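Putative phosphoglycolate phosphatase (Lactobacillus delbrueckii, PDB 2HI0) is a putative haloacid dehalogenase-family hydrolase that probably dephosphorylates phosphoglycolate and, in this crystal, holds a sodium ion. Local coordinates at residues A[9-14]-A[141-146]; A[50-55]-A[134-139]; A[117-122]-A[150-155]. All blocks are in the same frame, centred on the assembly; numbering follows the deposited sequence.

Contact 1 (A[9-14]-A[141-146]). With NA (sodium ion), chain C.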
loop_
_atom_site.group_PDB
_atom_site.type_symbol
_atom_site.label_atom_id
_atom_site.label_comp_id
_atom_site.label_asym_id
_atom_site.label_seq_id
_atom_site.Cartn_x
_atom_site.Cartn_y
_atom_site.Cartn_z
ATOM N N PHE A 9 -4.530 -0.509 8.542
ATOM C CA PHE A 9 -3.333 -1.012 7.882
ATOM C C PHE A 9 -3.386 -0.765 6.368
ATOM O O PHE A 9 -4.418 -0.966 5.702
ATOM C CB PHE A 9 -3.201 -2.524 8.035
ATOM C CG PHE A 9 -3.054 -2.989 9.456
ATOM C CD1 PHE A 9 -4.152 -3.107 10.280
ATOM C CD2 PHE A 9 -1.807 -3.236 9.977
ATOM C CE1 PHE A 9 -4.006 -3.532 11.579
ATOM C CE2 PHE A 9 -1.680 -3.685 11.291
ATOM C CZ PHE A 9 -2.774 -3.806 12.071
ATOM N N ASP A 10 -2.250 -0.375 5.832
ATOM C CA ASP A 10 -1.996 -0.555 4.378
ATOM C C ASP A 10 -1.839 -2.074 4.097
ATOM O O ASP A 10 -1.684 -2.885 5.022
ATOM C CB ASP A 10 -0.727 0.175 3.973
ATOM C CG ASP A 10 -0.544 0.242 2.466
ATOM O OD1 ASP A 10 -1.527 0.278 1.692
ATOM O OD2 ASP A 10 0.626 0.224 2.062
HETATM N N MSE A 11 -1.966 -2.486 2.841
HETATM C CA MSE A 11 -1.889 -3.893 2.461
HETATM C C MSE A 11 -0.478 -4.254 1.961
HETATM O O MSE A 11 0.220 -5.051 2.627
HETATM C CB MSE A 11 -2.953 -4.234 1.413
HETATM C CG MSE A 11 -2.828 -5.613 0.873
HETATM SE SE MSE A 11 -4.429 -6.172 -0.014
HETATM C CE MSE A 11 -5.563 -6.793 1.428
ATOM N N ASP A 12 -0.081 -3.677 0.814
ATOM C CA ASP A 12 1.198 -4.007 0.161
ATOM C C ASP A 12 2.380 -3.699 1.052
ATOM O O ASP A 12 2.469 -2.589 1.567
ATOM C CB ASP A 12 1.388 -3.222 -1.142
ATOM C CG ASP A 12 0.475 -3.643 -2.229
ATOM O OD1 ASP A 12 0.533 -4.780 -2.689
ATOM O OD2 ASP A 12 -0.309 -2.776 -2.685
ATOM N N GLY A 13 3.245 -4.677 1.304
ATOM C CA GLY A 13 4.464 -4.399 2.082
ATOM C C GLY A 13 4.247 -4.268 3.573
ATOM O O GLY A 13 5.176 -4.003 4.325
ATOM N N THR A 14 3.009 -4.444 4.019
ATOM C CA THR A 14 2.632 -4.179 5.383
ATOM C C THR A 14 2.016 -5.443 5.946
ATOM O O THR A 14 2.588 -6.085 6.822
ATOM C CB THR A 14 1.690 -2.950 5.506
ATOM O OG1 THR A 14 2.336 -1.807 4.891
ATOM C CG2 THR A 14 1.403 -2.654 6.915
ATOM N N GLN A 141 -10.407 -6.715 -2.002
ATOM C CA GLN A 141 -11.524 -7.518 -1.515
ATOM C C GLN A 141 -11.278 -9.043 -1.639
ATOM O O GLN A 141 -11.554 -9.800 -0.689
ATOM C CB GLN A 141 -12.833 -7.092 -2.200
ATOM C CG GLN A 141 -13.279 -5.645 -1.967
ATOM C CD GLN A 141 -13.381 -5.270 -0.521
ATOM O OE1 GLN A 141 -13.741 -6.091 0.344
ATOM N NE2 GLN A 141 -13.054 -4.028 -0.236
ATOM N N VAL A 142 -10.731 -9.490 -2.768
ATOM C CA VAL A 142 -10.399 -10.890 -2.952
ATOM C C VAL A 142 -9.387 -11.351 -1.894
ATOM O O VAL A 142 -9.513 -12.411 -1.297
ATOM C CB VAL A 142 -9.822 -11.204 -4.357
ATOM C CG1 VAL A 142 -9.259 -12.623 -4.416
ATOM C CG2 VAL A 142 -10.898 -11.118 -5.386
ATOM N N LEU A 143 -8.367 -10.560 -1.686
ATOM C CA LEU A 143 -7.299 -10.939 -0.801
ATOM C C LEU A 143 -7.730 -10.992 0.666
ATOM O O LEU A 143 -7.336 -11.892 1.432
ATOM C CB LEU A 143 -6.110 -10.006 -1.041
ATOM C CG LEU A 143 -5.352 -10.246 -2.378
ATOM C CD1 LEU A 143 -4.356 -9.132 -2.624
ATOM C CD2 LEU A 143 -4.634 -11.654 -2.334
ATOM N N VAL A 144 -8.546 -10.021 1.072
ATOM C CA VAL A 144 -9.012 -9.984 2.442
ATOM C C VAL A 144 -9.914 -11.187 2.669
ATOM O O VAL A 144 -9.815 -11.842 3.715
ATOM C CB VAL A 144 -9.753 -8.676 2.784
ATOM C CG1 VAL A 144 -10.561 -8.862 4.075
ATOM C CG2 VAL A 144 -8.745 -7.566 2.927
ATOM N N GLU A 145 -10.781 -11.486 1.704
ATOM C CA GLU A 145 -11.729 -12.592 1.859
ATOM C C GLU A 145 -11.020 -13.933 1.926
ATOM O O GLU A 145 -11.427 -14.801 2.691
ATOM C CB GLU A 145 -12.763 -12.615 0.717
ATOM C CG GLU A 145 -13.729 -13.830 0.714
ATOM N N GLU A 146 -9.956 -14.084 1.148
ATOM C CA GLU A 146 -9.271 -15.356 1.051
ATOM C C GLU A 146 -8.252 -15.545 2.133
ATOM O O GLU A 146 -8.142 -16.650 2.679
ATOM C CB GLU A 146 -8.588 -15.540 -0.301
ATOM C CG GLU A 146 -9.586 -15.646 -1.483
ATOM C CD GLU A 146 -10.695 -16.701 -1.262
ATOM O OE1 GLU A 146 -10.370 -17.891 -0.987
ATOM O OE2 GLU A 146 -11.892 -16.329 -1.337
HETATM NA NA NA C . 2.342 -0.178 0.929
HETATM O O HOH W 1 2.444 2.512 0.874
#
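M11, modelled as selenomethionine, accounts for the apolar contact between the loop 9-14 and the helical segment 141-146, meeting L143 and V144. Its SE lies 3.9 Å from L143 CD1, while the terminal methyl CE approaches V144 CG2 at 3.6 Å. CE also comes to 4.1 Å of L143 CB, which places the end of the side chain across two successive helix residues. The torsions account for this reach: CG is anti to the backbone N (chi1 174°) and the chain stays extended at chi2 (163°), until the bend at chi3, -83°, directs CE at V144. Side chains alone bridge the gap, since the closest pair of CA atoms, M11 and V144, is still 9.4 Å apart.

Metal ligation is the second kind of interaction, and it belongs to the residues flanking M11. D10 OD2 binds the sodium ion at 2.1 Å. D12 uses its backbone O instead, at 2.5 Å, and water 1 adds a ligand at 2.7 Å; D190 OD1 also binds the ion. Because D12 ligates through its carbonyl, its carboxylate can serve other partners, OD1 meeting K135 NZ and the hydroxyl of T18. D10 similarly divides its two oxygens, OD1 pairing with K165 NZ. D10, D12 and T14 fit the DxDx(T/V) pattern of the HAD superfamily at the end of strand 6-9, consistent with the first motif of that fold.

The chemistry therefore alternates along the loop. D10 and D12 turn oxygens to the cation, while the side chain of M11, between them, makes apolar contacts with L143 and V144 of helix 137-147 and packs on V131 and S133 of the neighbouring strand as well.

Contact 2 (A[50-55]-A[134-139])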
loop_
_atom_site.group_PDB
_atom_site.type_symbol
_atom_site.label_atom_id
_atom_site.label_comp_id
_atom_site.label_asym_id
_atom_site.label_seq_id
_atom_site.Cartn_x
_atom_site.Cartn_y
_atom_site.Cartn_z
ATOM N N SER A 50 1.519 4.509 -4.657
ATOM C CA SER A 50 0.690 5.651 -5.021
ATOM C C SER A 50 -0.402 5.310 -6.025
ATOM O O SER A 50 -0.883 6.192 -6.736
ATOM C CB SER A 50 1.567 6.789 -5.560
ATOM O OG SER A 50 2.392 7.335 -4.540
ATOM N N GLY A 51 -0.732 4.028 -6.074
ATOM C CA GLY A 51 -1.756 3.534 -7.006
ATOM C C GLY A 51 -1.198 3.085 -8.331
ATOM O O GLY A 51 -0.040 3.389 -8.701
ATOM N N VAL A 52 -2.055 2.415 -9.076
ATOM C CA VAL A 52 -1.606 1.782 -10.299
ATOM C C VAL A 52 -1.260 2.739 -11.430
ATOM O O VAL A 52 -0.398 2.451 -12.211
ATOM C CB VAL A 52 -2.620 0.723 -10.833
ATOM C CG1 VAL A 52 -2.708 -0.434 -9.850
ATOM C CG2 VAL A 52 -3.961 1.327 -11.155
ATOM N N VAL A 53 -1.920 3.872 -11.500
ATOM C CA VAL A 53 -1.593 4.891 -12.547
ATOM C C VAL A 53 -0.176 5.423 -12.326
ATOM O O VAL A 53 0.633 5.453 -13.252
ATOM C CB VAL A 53 -2.647 6.049 -12.578
ATOM C CG1 VAL A 53 -2.202 7.185 -13.490
ATOM C CG2 VAL A 53 -4.041 5.525 -12.980
ATOM N N VAL A 54 0.117 5.823 -11.091
ATOM C CA VAL A 54 1.490 6.289 -10.795
ATOM C C VAL A 54 2.515 5.166 -10.969
ATOM O O VAL A 54 3.605 5.409 -11.439
ATOM C CB VAL A 54 1.584 6.949 -9.379
ATOM C CG1 VAL A 54 3.028 7.180 -9.001
ATOM C CG2 VAL A 54 0.749 8.267 -9.314
ATOM N N ALA A 55 2.150 3.951 -10.589
ATOM C CA ALA A 55 3.054 2.794 -10.700
ATOM C C ALA A 55 3.437 2.556 -12.169
ATOM O O ALA A 55 4.633 2.369 -12.502
ATOM C CB ALA A 55 2.402 1.514 -10.090
ATOM N N ASN A 134 -4.043 1.583 -1.555
ATOM C CA ASN A 134 -4.071 2.094 -2.943
ATOM C C ASN A 134 -4.075 0.977 -3.980
ATOM O O ASN A 134 -4.195 1.267 -5.167
ATOM C CB ASN A 134 -2.872 3.050 -3.256
ATOM C CG ASN A 134 -3.155 4.508 -2.834
ATOM O OD1 ASN A 134 -4.315 4.863 -2.567
ATOM N ND2 ASN A 134 -2.102 5.318 -2.750
ATOM N N LYS A 135 -4.064 -0.278 -3.528
ATOM C CA LYS A 135 -4.308 -1.422 -4.428
ATOM C C LYS A 135 -5.742 -1.347 -4.957
ATOM O O LYS A 135 -6.657 -0.980 -4.205
ATOM C CB LYS A 135 -4.089 -2.732 -3.689
ATOM C CG LYS A 135 -4.334 -3.969 -4.549
ATOM C CD LYS A 135 -4.095 -5.285 -3.749
ATOM C CE LYS A 135 -2.694 -5.435 -3.169
ATOM N NZ LYS A 135 -1.604 -5.349 -4.191
ATOM N N PRO A 136 -5.960 -1.618 -6.238
ATOM C CA PRO A 136 -7.353 -1.560 -6.662
ATOM C C PRO A 136 -8.289 -2.376 -5.781
ATOM O O PRO A 136 -7.955 -3.505 -5.351
ATOM C CB PRO A 136 -7.321 -2.145 -8.092
ATOM C CG PRO A 136 -5.926 -1.839 -8.545
ATOM C CD PRO A 136 -5.068 -2.040 -7.336
ATOM N N ASN A 137 -9.453 -1.800 -5.495
ATOM C CA ASN A 137 -10.398 -2.417 -4.577
ATOM C C ASN A 137 -10.769 -3.876 -4.901
ATOM O O ASN A 137 -10.929 -4.662 -4.011
ATOM C CB ASN A 137 -11.673 -1.590 -4.498
ATOM C CG ASN A 137 -12.597 -2.035 -3.371
ATOM O OD1 ASN A 137 -12.220 -2.078 -2.213
ATOM N ND2 ASN A 137 -13.833 -2.349 -3.711
ATOM N N GLU A 138 -10.940 -4.216 -6.171
ATOM C CA GLU A 138 -11.336 -5.569 -6.546
ATOM C C GLU A 138 -10.321 -6.596 -6.027
ATOM O O GLU A 138 -10.701 -7.658 -5.505
ATOM C CB GLU A 138 -11.490 -5.642 -8.059
ATOM C CG GLU A 138 -10.207 -5.353 -8.859
ATOM C CD GLU A 138 -10.012 -3.875 -9.281
ATOM O OE1 GLU A 138 -10.723 -2.931 -8.741
ATOM O OE2 GLU A 138 -9.116 -3.703 -10.179
ATOM N N ALA A 139 -9.030 -6.258 -6.116
ATOM C CA ALA A 139 -7.956 -7.140 -5.661
ATOM C C ALA A 139 -7.870 -7.119 -4.110
ATOM O O ALA A 139 -7.712 -8.161 -3.478
ATOM C CB ALA A 139 -6.611 -6.731 -6.255
HETATM O O HOH W 2 -4.623 1.837 -7.670
#
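V52 sets its CG1 methyl against the ring of P136, 3.7 Å from CG and 3.8 Å from CD, so it covers one corner of the pyrrolidine. With chi1 at -66°, CG1 is anti to the carbonyl carbon of V52, and it is this branch that reaches the proline. The remaining direct packing comes from N134, whose side chain runs alongside the backbone of S50 and G51. Its CB is 3.7 Å from G51 N, and its ND2 is 3.6 Å from S50 CA. The chains come close here: the CA atoms of G51 and N134 are 4.9 Å apart.

The amide of N134 is fixed by partners at both ends, with ND2 hydrogen-bonded to G49 O and OD1 accepting from K165 N. A bridging water supplies a polar link between the segments. Water 2 accepts from V52 N at 3.0 Å and donates to N134 O at 2.6 Å, satisfying a helix-start N-H and a carbonyl together. G51 occupies the N-cap position with a positive phi of 91°, and its O receives A55 N at 2.9 Å as helix 52-63 begins. P136 likewise sits at the N-cap of helix 137-147.

Helix 52-63 belongs to the mainly helical insert between the first and second core strands, whereas N134 directly follows strand 128-133 of the parallel sheet. Such meeting of an inserted helical cap with the C-terminal strand ends of a Rossmann-like core is typical of HAD hydrolases with a C1-type cap.

Contact 3 (A[117-122]-A[150-155])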
loop_
_atom_site.group_PDB
_atom_site.type_symbol
_atom_site.label_atom_id
_atom_site.label_comp_id
_atom_site.label_asym_id
_atom_site.label_seq_id
_atom_site.Cartn_x
_atom_site.Cartn_y
_atom_site.Cartn_z
ATOM N N ASP A 117 -1.058 -13.867 13.518
ATOM C CA ASP A 117 -1.053 -13.831 14.969
ATOM C C ASP A 117 -1.360 -12.411 15.487
ATOM O O ASP A 117 -2.095 -12.243 16.438
ATOM C CB ASP A 117 0.304 -14.266 15.566
ATOM C CG ASP A 117 0.628 -15.786 15.411
ATOM O OD1 ASP A 117 -0.248 -16.611 15.109
ATOM O OD2 ASP A 117 1.815 -16.138 15.608
ATOM N N LEU A 118 -0.766 -11.408 14.866
ATOM C CA LEU A 118 -1.034 -10.020 15.240
ATOM C C LEU A 118 -2.507 -9.699 15.210
ATOM O O LEU A 118 -3.049 -9.103 16.139
ATOM C CB LEU A 118 -0.252 -9.071 14.308
ATOM C CG LEU A 118 -0.481 -7.541 14.383
ATOM C CD1 LEU A 118 -0.017 -6.942 15.685
ATOM C CD2 LEU A 118 0.186 -6.828 13.153
HETATM N N MSE A 119 -3.157 -10.058 14.114
HETATM C CA MSE A 119 -4.602 -9.758 13.955
HETATM C C MSE A 119 -5.478 -10.458 15.003
HETATM O O MSE A 119 -6.390 -9.857 15.598
HETATM C CB MSE A 119 -5.102 -10.033 12.520
HETATM C CG MSE A 119 -4.346 -9.216 11.438
HETATM SE SE MSE A 119 -4.161 -7.300 11.789
HETATM C CE MSE A 119 -3.009 -6.832 10.290
ATOM N N LYS A 120 -5.175 -11.716 15.251
ATOM C CA LYS A 120 -5.869 -12.486 16.278
ATOM C C LYS A 120 -5.709 -11.819 17.636
ATOM O O LYS A 120 -6.686 -11.690 18.400
ATOM C CB LYS A 120 -5.297 -13.912 16.286
ATOM C CG LYS A 120 -5.887 -14.859 17.310
ATOM C CD LYS A 120 -5.380 -16.300 17.076
ATOM N N ASN A 121 -4.467 -11.418 17.947
ATOM C CA ASN A 121 -4.148 -10.879 19.251
ATOM C C ASN A 121 -4.799 -9.522 19.424
ATOM O O ASN A 121 -5.328 -9.204 20.500
ATOM C CB ASN A 121 -2.637 -10.733 19.436
ATOM C CG ASN A 121 -1.904 -12.076 19.565
ATOM O OD1 ASN A 121 -2.527 -13.138 19.717
ATOM N ND2 ASN A 121 -0.573 -12.031 19.459
ATOM N N LEU A 122 -4.750 -8.688 18.381
ATOM C CA LEU A 122 -5.358 -7.344 18.520
ATOM C C LEU A 122 -6.878 -7.437 18.702
ATOM O O LEU A 122 -7.459 -6.675 19.484
ATOM C CB LEU A 122 -4.994 -6.450 17.335
ATOM C CG LEU A 122 -3.523 -6.006 17.194
ATOM C CD1 LEU A 122 -3.391 -5.296 15.859
ATOM C CD2 LEU A 122 -3.011 -5.132 18.339
ATOM N N GLY A 150 -13.149 -12.688 8.154
ATOM C CA GLY A 150 -13.583 -12.316 9.499
ATOM C C GLY A 150 -12.665 -11.453 10.367
ATOM O O GLY A 150 -13.029 -11.137 11.505
ATOM N N SER A 151 -11.502 -11.060 9.854
ATOM C CA SER A 151 -10.511 -10.303 10.645
ATOM C C SER A 151 -10.802 -8.809 10.728
ATOM O O SER A 151 -10.601 -8.181 11.784
ATOM C CB SER A 151 -9.101 -10.483 10.074
ATOM O OG SER A 151 -8.592 -11.737 10.465
ATOM N N PHE A 152 -11.273 -8.247 9.618
ATOM C CA PHE A 152 -11.368 -6.806 9.468
ATOM C C PHE A 152 -12.780 -6.291 9.549
ATOM O O PHE A 152 -13.728 -6.885 9.007
ATOM C CB PHE A 152 -10.707 -6.366 8.127
ATOM C CG PHE A 152 -9.236 -6.592 8.093
ATOM C CD1 PHE A 152 -8.385 -5.827 8.889
ATOM C CD2 PHE A 152 -8.680 -7.586 7.295
ATOM C CE1 PHE A 152 -6.989 -6.039 8.884
ATOM C CE2 PHE A 152 -7.283 -7.812 7.311
ATOM C CZ PHE A 152 -6.451 -7.040 8.091
ATOM N N ASP A 153 -12.931 -5.177 10.233
ATOM C CA ASP A 153 -14.205 -4.524 10.329
ATOM C C ASP A 153 -14.514 -3.700 9.087
ATOM O O ASP A 153 -15.655 -3.317 8.879
ATOM C CB ASP A 153 -14.200 -3.627 11.561
ATOM C CG ASP A 153 -13.971 -4.427 12.843
ATOM O OD1 ASP A 153 -14.665 -5.428 13.025
ATOM O OD2 ASP A 153 -13.054 -4.111 13.640
ATOM N N PHE A 154 -13.471 -3.413 8.290
ATOM C CA PHE A 154 -13.569 -2.554 7.136
ATOM C C PHE A 154 -12.378 -2.816 6.230
ATOM O O PHE A 154 -11.262 -2.940 6.707
ATOM C CB PHE A 154 -13.574 -1.082 7.571
ATOM C CG PHE A 154 -13.681 -0.089 6.419
ATOM C CD1 PHE A 154 -14.926 0.294 5.937
ATOM C CD2 PHE A 154 -12.549 0.458 5.839
ATOM C CE1 PHE A 154 -15.020 1.200 4.897
ATOM C CE2 PHE A 154 -12.658 1.358 4.813
ATOM C CZ PHE A 154 -13.889 1.717 4.341
ATOM N N ALA A 155 -12.615 -2.867 4.928
ATOM C CA ALA A 155 -11.535 -3.036 3.966
ATOM C C ALA A 155 -11.920 -2.278 2.713
ATOM O O ALA A 155 -13.059 -2.383 2.240
ATOM C CB ALA A 155 -11.248 -4.519 3.650
#
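A Met-aromatic contact joins helix 115-124 to the loop leading into strand 154-158, with M119, a selenomethionine, meeting F152. The SE of M119 is 5.2 Å from the centroid of the F152 ring, on a line 59° off the ring normal, an oblique approach rather than one straight over the face. The methyl carries the nearest touch: CE of M119 lies 4.1 Å from CZ of F152, at the ring edge and near its plane. Two like-signed turns bring it there. A chi1 of -59° sets CG of M119 beside the backbone N, the bend at chi2, -49°, turns the chain, and an extended last torsion carries CE to the ring edge.

A looser approach flanks this one, between M119 CB and S151 OG at 4.4 Å. S151 also helps to frame the aromatic group, its CB lying 4.0 Å above one face of the F152 ring and offset toward the rim. The CA atoms of M119 and S151, the closest across the segments, are 6.8 Å apart, and the two sides together bury 108 Å².

In the fold, strands 128-133 and 154-158 are parallel neighbours, joined through helix 137-147 as a beta-alpha-beta unit of the Rossmann-like core. F152 lies in the return loop of that unit; M119 thus packs the helix before strand 128-133 against the loop that leads into strand 154-158. V131 of the first strand also packs on F152, and L129 on M119, while F148 meets the F152 ring edge-to-face. Beyond F152 the chain pairs with the sheet, D153 and F154 making backbone hydrogen bonds to L129 and V131, and F154 turns its side chain to helix 169-178.

How the contacts relate
Contact 1 is the hub. Its centre lies 12 Å from that of contact 2 and 11 Å from that of contact 3, while contacts 2 and 3 are 22 Å apart by centres and about 5 Å by nearest atoms, without touching. Toward contact 2, the D12-K135 salt bridge (D12 OD1 to K135 NZ 2.7 Å) joins the two, and K135 CE also packs on M11 SE. Toward contact 3 the link is mainly apolar, F9 CZ lying 3.5 Å from M119 CE, with a probable hydrogen bond from Q141 NE2 to A155 O. Contact 1 supplies D10 and D12 to the sodium ion, whose site D190 also shares. The side chain of N134 in contact 2 is about 7 Å from the bound sodium ion. The side chain of M119 in contact 3 is about 13 Å from the bound sodium ion.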